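Local coordinates for protein KLLA0E08119p (Kluyveromyces lactis, PDB 3VA7) that probably catalyses the ATP- and biotin-dependent carboxylation of urea to urea-1-carboxylate, this piece holding its biotin carboxylase, carboxyltransferase and biotin carrier domains, at residues A[1172-1177]-A[1199-1204]; A[1218-1223]-A[1230-1235]; A[944-949]-A[1013-1018]. All blocks are in the same frame, centred on the assembly; numbering follows the deposited sequence.

Overall arrangement
The three contacts show how a swinging-cofactor enzyme combines a compact carrier with a docking site. Interactions 1 and 2 both lie in the biotin carrier domain, their centres about 13 Å apart, and both are partly buried. Interaction 1 joins two strands of one sheet at the biotinyl turn; interaction 2 joins the end of strand 1213-1218, and the loop after it, to the adjacent inner strand 1231-1235 of the other sheet, by mostly apolar packing and one backbone bond. Interaction 3, in the carboxyltransferase domain, is the buried one, built on tyrosine rings and a hydroxyl-carbonyl bond. Interactions 1 and 3 both touch the biotin group and meet across the domain boundary, whereas interaction 2 stands about 22 Å from interaction 3, between centres.

Interaction 1: A[1172-1177]-A[1199-1204]; sequences SEYTGR and EAMKTE. With BTI (5-(hexahydro-2-oxo-1H-thieno[3,4-D]imidazol-6-yl)pentanal), chain B.
The biotinyl hairpin of the carrier domain rests here on the strand that starts at Gly-1176, and Arg-1177 and Glu-1199 form the antiparallel hydrogen-bonded pair that joins them. Arg-1177 N donates to Glu-1199 O at 3.1 Å, and Glu-1199 N returns a straighter bond to Arg-1177 O at 2.9 Å. One step toward the turn, the two backbones run close, with Gly-1176 CA 4.3 Å from Ala-1200 CA, and the methyl of Ala-1200 settles against Tyr-1174 CB at 3.9 Å.

The hairpin's apolar grip comes from Met-1201. Its chain bends at the last torsion (chi3 -94°), which carries CE over one face of the Tyr-1174 ring, 3.7 Å from the ring centroid, in a CH-pi contact. The sulfur stands farther above the same ring, SD being 5.3 Å from the centroid, so the pair is also a Met-aromatic contact, with the methyl doing the touching. Glu-1173 CB covers the opposite face and leaves the ring sandwiched.

Glu-1199 extends from the sheet toward the carboxyltransferase domain, where its OE2 meets Arg-945 in a salt bridge and Thr-1018 in a hydrogen bond while OE1 takes the amide of Asn-696. This cluster is consistent with the carrier being held in a docked position.

Ala-1200 to Thr-1203 form a type I' turn, closed by backbone bonds in both directions between its end residues. Lys-1202 sits at the turn's third position, its extended chain ending in NZ bonded covalently to C11 of the biotin group. A tight hairpin turn presenting a biotinylated lysine after Ala-Met is the hallmark of biotinyl domains.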
loop_
_atom_site.group_PDB
_atom_site.type_symbol
_atom_site.label_atom_id
_atom_site.label_comp_id
_atom_site.label_asym_id
_atom_site.label_seq_id
_atom_site.Cartn_x
_atom_site.Cartn_y
_atom_site.Cartn_z
ATOM N N SER A 1172 -30.053 5.264 4.467
ATOM C CA SER A 1172 -28.675 4.736 4.631
ATOM C C SER A 1172 -28.563 3.270 4.239
ATOM O O SER A 1172 -29.386 2.444 4.625
ATOM C CB SER A 1172 -28.023 5.015 6.011
ATOM O OG SER A 1172 -28.724 4.447 7.083
ATOM N N GLU A 1173 -27.540 2.955 3.456
ATOM C CA GLU A 1173 -27.273 1.589 3.127
ATOM C C GLU A 1173 -26.946 0.711 4.323
ATOM O O GLU A 1173 -27.265 -0.485 4.303
ATOM C CB GLU A 1173 -26.144 1.509 2.132
ATOM C CG GLU A 1173 -26.243 0.239 1.278
ATOM C CD GLU A 1173 -25.644 0.439 -0.106
ATOM O OE1 GLU A 1173 -24.495 0.951 -0.174
ATOM O OE2 GLU A 1173 -26.314 0.100 -1.116
ATOM N N TYR A 1174 -26.338 1.295 5.357
ATOM C CA TYR A 1174 -25.772 0.542 6.452
ATOM C C TYR A 1174 -26.359 0.870 7.830
ATOM O O TYR A 1174 -26.988 1.945 8.044
ATOM C CB TYR A 1174 -24.243 0.711 6.439
ATOM C CG TYR A 1174 -23.655 0.273 5.099
ATOM C CD1 TYR A 1174 -22.992 1.168 4.237
ATOM C CD2 TYR A 1174 -23.832 -1.051 4.664
ATOM C CE1 TYR A 1174 -22.487 0.723 3.017
ATOM C CE2 TYR A 1174 -23.353 -1.493 3.455
ATOM C CZ TYR A 1174 -22.693 -0.629 2.631
ATOM O OH TYR A 1174 -22.281 -1.189 1.417
ATOM N N THR A 1175 -26.170 -0.064 8.768
ATOM C CA THR A 1175 -26.476 0.230 10.150
ATOM C C THR A 1175 -25.264 0.934 10.792
ATOM O O THR A 1175 -24.125 0.475 10.633
ATOM C CB THR A 1175 -26.863 -1.061 10.945
ATOM O OG1 THR A 1175 -28.013 -1.658 10.332
ATOM C CG2 THR A 1175 -27.155 -0.750 12.413
ATOM N N GLY A 1176 -25.521 2.020 11.521
ATOM C CA GLY A 1176 -24.484 2.807 12.130
ATOM C C GLY A 1176 -25.107 3.790 13.076
ATOM O O GLY A 1176 -26.333 3.832 13.185
ATOM N N ARG A 1177 -24.259 4.525 13.798
ATOM C CA ARG A 1177 -24.672 5.541 14.747
ATOM C C ARG A 1177 -24.432 6.896 14.126
ATOM O O ARG A 1177 -23.334 7.136 13.581
ATOM C CB ARG A 1177 -23.832 5.459 16.012
ATOM C CG ARG A 1177 -24.245 6.394 17.201
ATOM C CD ARG A 1177 -23.371 6.059 18.407
ATOM N NE ARG A 1177 -23.158 7.139 19.385
ATOM C CZ ARG A 1177 -22.713 8.372 19.110
ATOM N NH1 ARG A 1177 -22.448 8.795 17.836
ATOM N NH2 ARG A 1177 -22.554 9.215 20.144
ATOM N N GLU A 1199 -21.370 6.768 11.427
ATOM C CA GLU A 1199 -20.264 5.784 11.512
ATOM C C GLU A 1199 -20.849 4.402 11.355
ATOM O O GLU A 1199 -21.690 3.988 12.163
ATOM C CB GLU A 1199 -19.418 5.866 12.804
ATOM C CG GLU A 1199 -18.166 4.951 12.749
ATOM C CD GLU A 1199 -17.351 4.951 14.029
ATOM O OE1 GLU A 1199 -17.928 5.010 15.149
ATOM O OE2 GLU A 1199 -16.108 4.867 13.925
ATOM N N ALA A 1200 -20.411 3.712 10.312
ATOM C CA ALA A 1200 -20.760 2.311 10.079
ATOM C C ALA A 1200 -19.477 1.519 9.852
ATOM O O ALA A 1200 -18.644 1.900 9.007
ATOM C CB ALA A 1200 -21.625 2.191 8.881
ATOM N N MET A 1201 -19.294 0.413 10.583
ATOM C CA MET A 1201 -18.163 -0.477 10.308
ATOM C C MET A 1201 -16.856 0.278 10.374
ATOM O O MET A 1201 -16.015 0.121 9.495
ATOM C CB MET A 1201 -18.310 -1.120 8.945
ATOM C CG MET A 1201 -19.559 -1.932 8.817
ATOM S SD MET A 1201 -19.694 -2.550 7.131
ATOM C CE MET A 1201 -20.719 -1.281 6.394
ATOM N N LYS A 1202 -16.709 1.100 11.430
ATOM C CA LYS A 1202 -15.513 1.885 11.714
ATOM C C LYS A 1202 -15.136 2.873 10.612
ATOM O O LYS A 1202 -13.991 3.321 10.529
ATOM C CB LYS A 1202 -14.349 0.946 11.994
ATOM C CG LYS A 1202 -14.750 -0.202 12.890
ATOM C CD LYS A 1202 -13.611 -0.858 13.630
ATOM C CE LYS A 1202 -14.079 -2.254 13.975
ATOM N NZ LYS A 1202 -13.127 -3.173 14.650
ATOM N N THR A 1203 -16.084 3.201 9.752
ATOM C CA THR A 1203 -15.837 4.100 8.649
ATOM C C THR A 1203 -16.747 5.281 8.741
ATOM O O THR A 1203 -17.862 5.143 9.173
ATOM C CB THR A 1203 -16.148 3.417 7.393
ATOM O OG1 THR A 1203 -15.416 2.221 7.414
ATOM C CG2 THR A 1203 -15.669 4.208 6.210
ATOM N N GLU A 1204 -16.243 6.437 8.335
ATOM C CA GLU A 1204 -17.022 7.652 8.248
ATOM C C GLU A 1204 -17.882 7.533 6.980
ATOM O O GLU A 1204 -17.367 7.664 5.877
ATOM C CB GLU A 1204 -16.059 8.824 8.196
ATOM C CG GLU A 1204 -16.552 10.035 7.450
ATOM C CD GLU A 1204 -15.803 11.311 7.787
ATOM O OE1 GLU A 1204 -16.136 12.350 7.177
ATOM O OE2 GLU A 1204 -14.889 11.297 8.641
HETATM C C11 BTI B . -12.480 -2.941 15.797
HETATM O O11 BTI B . -12.603 -1.832 16.404
HETATM C C10 BTI B . -11.432 -4.039 16.150
HETATM C C9 BTI B . -10.509 -3.559 17.268
HETATM C C8 BTI B . -9.648 -4.627 17.929
HETATM C C7 BTI B . -9.116 -4.266 19.331
HETATM C C2 BTI B . -8.452 -2.909 19.439
HETATM S S1 BTI B . -7.057 -2.736 18.366
HETATM C C6 BTI B . -6.305 -1.478 19.336
HETATM C C5 BTI B . -6.783 -1.635 20.763
HETATM N N3 BTI B . -5.684 -2.333 21.378
HETATM C C3 BTI B . -6.013 -3.564 21.669
HETATM O O3 BTI B . -5.206 -4.404 22.286
HETATM N N2 BTI B . -7.250 -3.846 21.317
HETATM C C4 BTI B . -7.932 -2.648 20.843
#

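Interaction 2: A[1218-1223]-A[1230-1235]; sequences ILHKNG and DLVAVI
Backbone pairing between Ile-1218 and Ala-1233 sets the register: they form an antiparallel non-hydrogen-bonded pair, CA to CA 4.4 Å. The hydrogen bond across the contact follows directly, Leu-1219 N donating a hydrogen bond to Val-1232 O at 2.8 Å.

Apolar contacts flank this bond. Ile-1218 CG1 meets the methyl of Ala-1233 on the face of the sheet that both share, while the branch end CD2 of Leu-1219 comes to 4.1 Å from CD2 of Leu-1231. The body of the Leu-1219 side chain lies along backbone carbonyls, its CG 3.6 Å from Leu-1231 O.

His-1220 makes the ring contacts. With CG beside the backbone N (chi1 -48°), the imidazole turns an edge to strand 1231-1235, with CE1 3.3 Å from Leu-1231 O, which lies near the ring plane. Val-1232 CG2 approaches the same ring obliquely, 3.6 Å from ND1, the two side chains crossing at about a right angle.

In the biotin carrier domain, strand 1231-1235 lies between strands 1213-1218 and 1168-1171; Val-1232 and Ala-1233 form a classic beta bulge opposite Leu-1170, and Ile-1196 of strand 1194-1200 packs on Ile-1218 and Val-1232 from the second sheet.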
loop_
_atom_site.group_PDB
_atom_site.type_symbol
_atom_site.label_atom_id
_atom_site.label_comp_id
_atom_site.label_asym_id
_atom_site.label_seq_id
_atom_site.Cartn_x
_atom_site.Cartn_y
_atom_site.Cartn_z
ATOM N N ILE A 1218 -33.764 16.654 7.789
ATOM C CA ILE A 1218 -32.722 15.743 8.225
ATOM C C ILE A 1218 -33.214 15.031 9.476
ATOM O O ILE A 1218 -33.413 15.667 10.527
ATOM C CB ILE A 1218 -31.427 16.518 8.506
ATOM C CG1 ILE A 1218 -30.672 16.756 7.208
ATOM C CG2 ILE A 1218 -30.502 15.739 9.431
ATOM C CD1 ILE A 1218 -29.633 17.813 7.346
ATOM N N LEU A 1219 -33.383 13.707 9.371
ATOM C CA LEU A 1219 -34.022 12.931 10.459
ATOM C C LEU A 1219 -33.272 12.817 11.811
ATOM O O LEU A 1219 -33.899 12.911 12.856
ATOM C CB LEU A 1219 -34.474 11.544 9.971
ATOM C CG LEU A 1219 -35.749 11.321 9.110
ATOM C CD1 LEU A 1219 -37.036 11.303 9.995
ATOM C CD2 LEU A 1219 -35.867 12.292 7.938
ATOM N N HIS A 1220 -31.953 12.620 11.827
ATOM C CA HIS A 1220 -31.336 12.279 13.133
ATOM C C HIS A 1220 -30.443 13.344 13.778
ATOM O O HIS A 1220 -29.991 14.288 13.133
ATOM C CB HIS A 1220 -30.616 10.927 13.076
ATOM C CG HIS A 1220 -31.438 9.835 12.460
ATOM N ND1 HIS A 1220 -31.584 9.703 11.096
ATOM C CD2 HIS A 1220 -32.169 8.839 13.018
ATOM C CE1 HIS A 1220 -32.372 8.673 10.840
ATOM N NE2 HIS A 1220 -32.722 8.121 11.987
ATOM N N LYS A 1221 -30.230 13.194 15.073
ATOM C CA LYS A 1221 -29.210 13.951 15.750
ATOM C C LYS A 1221 -28.018 13.058 16.188
ATOM O O LYS A 1221 -28.081 11.847 16.137
ATOM C CB LYS A 1221 -29.857 14.778 16.856
ATOM C CG LYS A 1221 -30.852 15.845 16.218
ATOM C CD LYS A 1221 -31.040 17.209 17.024
ATOM C CE LYS A 1221 -32.248 17.191 18.025
ATOM N NZ LYS A 1221 -33.526 17.723 17.432
ATOM N N ASN A 1222 -26.897 13.670 16.527
ATOM C CA ASN A 1222 -25.722 12.944 16.968
ATOM C C ASN A 1222 -26.155 11.967 18.036
ATOM O O ASN A 1222 -26.928 12.333 18.943
ATOM C CB ASN A 1222 -24.712 13.904 17.564
ATOM C CG ASN A 1222 -23.590 13.196 18.284
ATOM O OD1 ASN A 1222 -22.661 12.700 17.648
ATOM N ND2 ASN A 1222 -23.652 13.162 19.604
ATOM N N GLY A 1223 -25.679 10.724 17.908
ATOM C CA GLY A 1223 -26.013 9.667 18.837
ATOM C C GLY A 1223 -27.163 8.733 18.474
ATOM O O GLY A 1223 -27.343 7.728 19.141
ATOM N N ASP A 1230 -33.177 2.660 6.815
ATOM C CA ASP A 1230 -33.899 3.749 7.451
ATOM C C ASP A 1230 -33.831 5.042 6.664
ATOM O O ASP A 1230 -32.831 5.346 6.026
ATOM C CB ASP A 1230 -33.348 4.006 8.835
ATOM C CG ASP A 1230 -33.872 3.055 9.830
ATOM O OD1 ASP A 1230 -34.529 2.080 9.410
ATOM O OD2 ASP A 1230 -33.631 3.272 11.028
ATOM N N LEU A 1231 -34.912 5.809 6.719
ATOM C CA LEU A 1231 -34.939 7.130 6.120
ATOM C C LEU A 1231 -34.104 8.064 6.969
ATOM O O LEU A 1231 -34.277 8.139 8.185
ATOM C CB LEU A 1231 -36.381 7.649 6.065
ATOM C CG LEU A 1231 -36.599 9.000 5.379
ATOM C CD1 LEU A 1231 -36.387 8.913 3.863
ATOM C CD2 LEU A 1231 -37.959 9.498 5.737
ATOM N N VAL A 1232 -33.228 8.812 6.312
ATOM C CA VAL A 1232 -32.250 9.647 7.023
ATOM C C VAL A 1232 -32.339 11.177 6.669
ATOM O O VAL A 1232 -32.107 12.062 7.525
ATOM C CB VAL A 1232 -30.849 9.034 6.834
ATOM C CG1 VAL A 1232 -30.307 9.299 5.446
ATOM C CG2 VAL A 1232 -29.955 9.527 7.859
ATOM N N ALA A 1233 -32.705 11.464 5.418
ATOM C CA ALA A 1233 -33.007 12.820 4.986
ATOM C C ALA A 1233 -34.024 12.828 3.840
ATOM O O ALA A 1233 -34.245 11.790 3.161
ATOM C CB ALA A 1233 -31.741 13.529 4.552
ATOM N N VAL A 1234 -34.628 14.002 3.630
ATOM C CA VAL A 1234 -35.473 14.273 2.458
ATOM C C VAL A 1234 -34.959 15.504 1.733
ATOM O O VAL A 1234 -34.730 16.542 2.355
ATOM C CB VAL A 1234 -36.938 14.536 2.838
ATOM C CG1 VAL A 1234 -37.773 14.643 1.583
ATOM C CG2 VAL A 1234 -37.479 13.435 3.737
ATOM N N ILE A 1235 -34.764 15.387 0.423
ATOM C CA ILE A 1235 -34.432 16.552 -0.409
ATOM C C ILE A 1235 -35.597 16.903 -1.371
ATOM O O ILE A 1235 -36.066 16.048 -2.146
ATOM C CB ILE A 1235 -32.986 16.482 -1.076
ATOM C CG1 ILE A 1235 -32.972 15.716 -2.397
ATOM C CG2 ILE A 1235 -31.927 15.940 -0.105
ATOM C CD1 ILE A 1235 -33.057 16.626 -3.616
#

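Interaction 3: A[944-949]-A[1013-1018]; sequences TRYRET and YNPSRT. With BTI (5-(hexahydro-2-oxo-1H-thieno[3,4-D]imidazol-6-yl)pentanal), chain B.
A T-shaped (edge-to-face) tyrosine pair joins the last turns of helix 937-949 to the loop beside the biotin pocket of the carboxyltransferase domain: the edge of Tyr-1013 points at the face of Tyr-946. The planes stand at 62° and the centroids 4.8 Å apart. Tyr-1013 CD2 does the touching, poised above the middle of the Tyr-946 ring and 3.6 Å from its CZ.

Tyr-946 leaves the helix with CG anti to the backbone N (chi1 180°), a torsion that drives the ring straight into the loop. Its OH donates to Pro-1015 O at 2.6 Å, in the carbonyl plane, so the ring is gripped at its far end as well as on its face. The peptide before Pro-1015 is cis, and the proline CD lies 3.4 Å from the same hydroxyl oxygen. Nearer the ring's root, Arg-1017 CG packs obliquely on Tyr-946 CD1 at 3.4 Å, the two side chains crossing at about a right angle. A leucine in place of Tyr-946 would probably leave Pro-1015 O without its hydroxyl partner and the Tyr-1013 edge without a ring face to rest on.

Arg-1017 then bends back (chi3 -52°) and lays NH1 over the centre of the Tyr-1013 ring, while hydrogen bonds to Tyr-1044 O, Tyr-1035 OH and Thr-1020 OG1 fix its guanidinium; both of those tyrosines line the urea pocket. The loop thus lines the biotin pocket and, through Arg-1017, probably helps position residues of the urea pocket as a second shell; on its biotin side Ser-1016 OG lies 3.6 Å from C4 of the bicyclic ring.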
loop_
_atom_site.group_PDB
_atom_site.type_symbol
_atom_site.label_atom_id
_atom_site.label_comp_id
_atom_site.label_asym_id
_atom_site.label_seq_id
_atom_site.Cartn_x
_atom_site.Cartn_y
_atom_site.Cartn_z
ATOM N N THR A 944 -11.365 14.031 19.277
ATOM C CA THR A 944 -12.645 14.609 18.962
ATOM C C THR A 944 -13.594 13.593 18.345
ATOM O O THR A 944 -14.717 13.426 18.782
ATOM C CB THR A 944 -12.516 15.908 18.117
ATOM O OG1 THR A 944 -11.977 16.943 18.969
ATOM C CG2 THR A 944 -13.911 16.312 17.487
ATOM N N ARG A 945 -13.139 12.922 17.326
ATOM C CA ARG A 945 -13.940 11.912 16.688
ATOM C C ARG A 945 -14.401 10.852 17.743
ATOM O O ARG A 945 -15.539 10.325 17.727
ATOM C CB ARG A 945 -13.085 11.282 15.593
ATOM C CG ARG A 945 -13.504 9.897 15.189
ATOM C CD ARG A 945 -12.970 9.482 13.775
ATOM N NE ARG A 945 -13.658 8.224 13.447
ATOM C CZ ARG A 945 -13.626 7.587 12.284
ATOM N NH1 ARG A 945 -12.884 8.038 11.262
ATOM N NH2 ARG A 945 -14.320 6.458 12.187
ATOM N N TYR A 946 -13.528 10.551 18.690
ATOM C CA TYR A 946 -13.903 9.557 19.666
ATOM C C TYR A 946 -15.018 10.114 20.581
ATOM O O TYR A 946 -15.970 9.413 20.929
ATOM C CB TYR A 946 -12.663 9.109 20.428
ATOM C CG TYR A 946 -12.964 8.111 21.438
ATOM C CD1 TYR A 946 -13.114 6.768 21.080
ATOM C CD2 TYR A 946 -13.180 8.491 22.768
ATOM C CE1 TYR A 946 -13.454 5.796 22.050
ATOM C CE2 TYR A 946 -13.511 7.536 23.743
ATOM C CZ TYR A 946 -13.632 6.195 23.363
ATOM O OH TYR A 946 -13.915 5.238 24.315
ATOM N N ARG A 947 -14.905 11.393 20.919
ATOM C CA ARG A 947 -15.950 12.070 21.712
ATOM C C ARG A 947 -17.292 12.142 21.006
ATOM O O ARG A 947 -18.317 12.038 21.647
ATOM C CB ARG A 947 -15.515 13.466 22.185
ATOM C CG ARG A 947 -14.471 13.414 23.264
ATOM C CD ARG A 947 -14.073 14.826 23.767
ATOM N NE ARG A 947 -13.603 15.715 22.697
ATOM C CZ ARG A 947 -14.394 16.614 22.102
ATOM N NH1 ARG A 947 -15.684 16.736 22.487
ATOM N NH2 ARG A 947 -13.900 17.381 21.126
ATOM N N GLU A 948 -17.274 12.314 19.695
ATOM C CA GLU A 948 -18.517 12.524 19.021
ATOM C C GLU A 948 -19.091 11.242 18.424
ATOM O O GLU A 948 -20.275 11.205 18.057
ATOM C CB GLU A 948 -18.567 13.824 18.140
ATOM C CG GLU A 948 -17.430 14.017 17.206
ATOM C CD GLU A 948 -17.295 15.395 16.567
ATOM O OE1 GLU A 948 -17.116 15.372 15.330
ATOM O OE2 GLU A 948 -17.259 16.457 17.248
ATOM N N THR A 949 -18.310 10.144 18.405
ATOM C CA THR A 949 -18.837 8.943 17.751
ATOM C C THR A 949 -19.083 7.796 18.686
ATOM O O THR A 949 -19.794 6.869 18.310
ATOM C CB THR A 949 -17.952 8.429 16.640
ATOM O OG1 THR A 949 -16.724 7.987 17.228
ATOM C CG2 THR A 949 -17.709 9.501 15.599
ATOM N N TYR A 1013 -8.124 3.122 26.559
ATOM C CA TYR A 1013 -9.504 3.531 26.418
ATOM C C TYR A 1013 -10.508 2.409 26.772
ATOM O O TYR A 1013 -10.198 1.201 26.686
ATOM C CB TYR A 1013 -9.754 4.018 24.991
ATOM C CG TYR A 1013 -9.333 5.461 24.651
ATOM C CD1 TYR A 1013 -8.176 6.068 25.219
ATOM C CD2 TYR A 1013 -10.068 6.206 23.718
ATOM C CE1 TYR A 1013 -7.803 7.369 24.886
ATOM C CE2 TYR A 1013 -9.682 7.536 23.356
ATOM C CZ TYR A 1013 -8.573 8.091 23.931
ATOM O OH TYR A 1013 -8.225 9.356 23.556
ATOM N N ASN A 1014 -11.705 2.821 27.199
ATOM C CA ASN A 1014 -12.790 1.923 27.470
ATOM C C ASN A 1014 -14.077 2.461 26.872
ATOM O O ASN A 1014 -14.737 3.308 27.479
ATOM C CB ASN A 1014 -12.899 1.719 28.980
ATOM C CG ASN A 1014 -14.236 1.105 29.410
ATOM O OD1 ASN A 1014 -14.781 1.468 30.474
ATOM N ND2 ASN A 1014 -14.795 0.228 28.590
ATOM N N PRO A 1015 -14.470 1.976 25.686
ATOM C CA PRO A 1015 -13.833 0.990 24.822
ATOM C C PRO A 1015 -12.821 1.692 23.943
ATOM O O PRO A 1015 -12.765 2.925 23.938
ATOM C CB PRO A 1015 -15.004 0.506 23.917
ATOM C CG PRO A 1015 -15.826 1.661 23.737
ATOM C CD PRO A 1015 -15.702 2.491 25.062
ATOM N N SER A 1016 -12.085 0.933 23.144
ATOM C CA SER A 1016 -11.077 1.533 22.283
ATOM C C SER A 1016 -11.662 2.365 21.140
ATOM O O SER A 1016 -12.798 2.188 20.752
ATOM C CB SER A 1016 -10.143 0.438 21.790
ATOM O OG SER A 1016 -10.885 -0.664 21.275
ATOM N N ARG A 1017 -10.853 3.254 20.574
ATOM C CA ARG A 1017 -11.204 4.040 19.370
ATOM C C ARG A 1017 -11.282 3.085 18.221
ATOM O O ARG A 1017 -10.719 1.995 18.310
ATOM C CB ARG A 1017 -10.118 5.052 19.049
ATOM C CG ARG A 1017 -9.889 6.120 20.094
ATOM C CD ARG A 1017 -8.824 7.131 19.604
ATOM N NE ARG A 1017 -7.588 6.467 19.163
ATOM C CZ ARG A 1017 -6.624 6.043 19.990
ATOM N NH1 ARG A 1017 -6.687 6.209 21.328
ATOM N NH2 ARG A 1017 -5.584 5.429 19.472
ATOM N N THR A 1018 -11.921 3.494 17.132
ATOM C CA THR A 1018 -11.893 2.734 15.912
ATOM C C THR A 1018 -10.935 3.343 14.903
ATOM O O THR A 1018 -10.636 2.724 13.855
ATOM C CB THR A 1018 -13.230 2.729 15.235
ATOM O OG1 THR A 1018 -13.676 4.080 15.051
ATOM C CG2 THR A 1018 -14.226 1.978 16.095
HETATM C C11 BTI B . -12.480 -2.941 15.797
HETATM O O11 BTI B . -12.603 -1.832 16.404
HETATM C C10 BTI B . -11.432 -4.039 16.150
HETATM C C9 BTI B . -10.509 -3.559 17.268
HETATM C C8 BTI B . -9.648 -4.627 17.929
HETATM C C7 BTI B . -9.116 -4.266 19.331
HETATM C C2 BTI B . -8.452 -2.909 19.439
HETATM S S1 BTI B . -7.057 -2.736 18.366
HETATM C C6 BTI B . -6.305 -1.478 19.336
HETATM C C5 BTI B . -6.783 -1.635 20.763
HETATM N N3 BTI B . -5.684 -2.333 21.378
HETATM C C3 BTI B . -6.013 -3.564 21.669
HETATM O O3 BTI B . -5.206 -4.404 22.286
HETATM N N2 BTI B . -7.250 -3.846 21.317
HETATM C C4 BTI B . -7.932 -2.648 20.843
#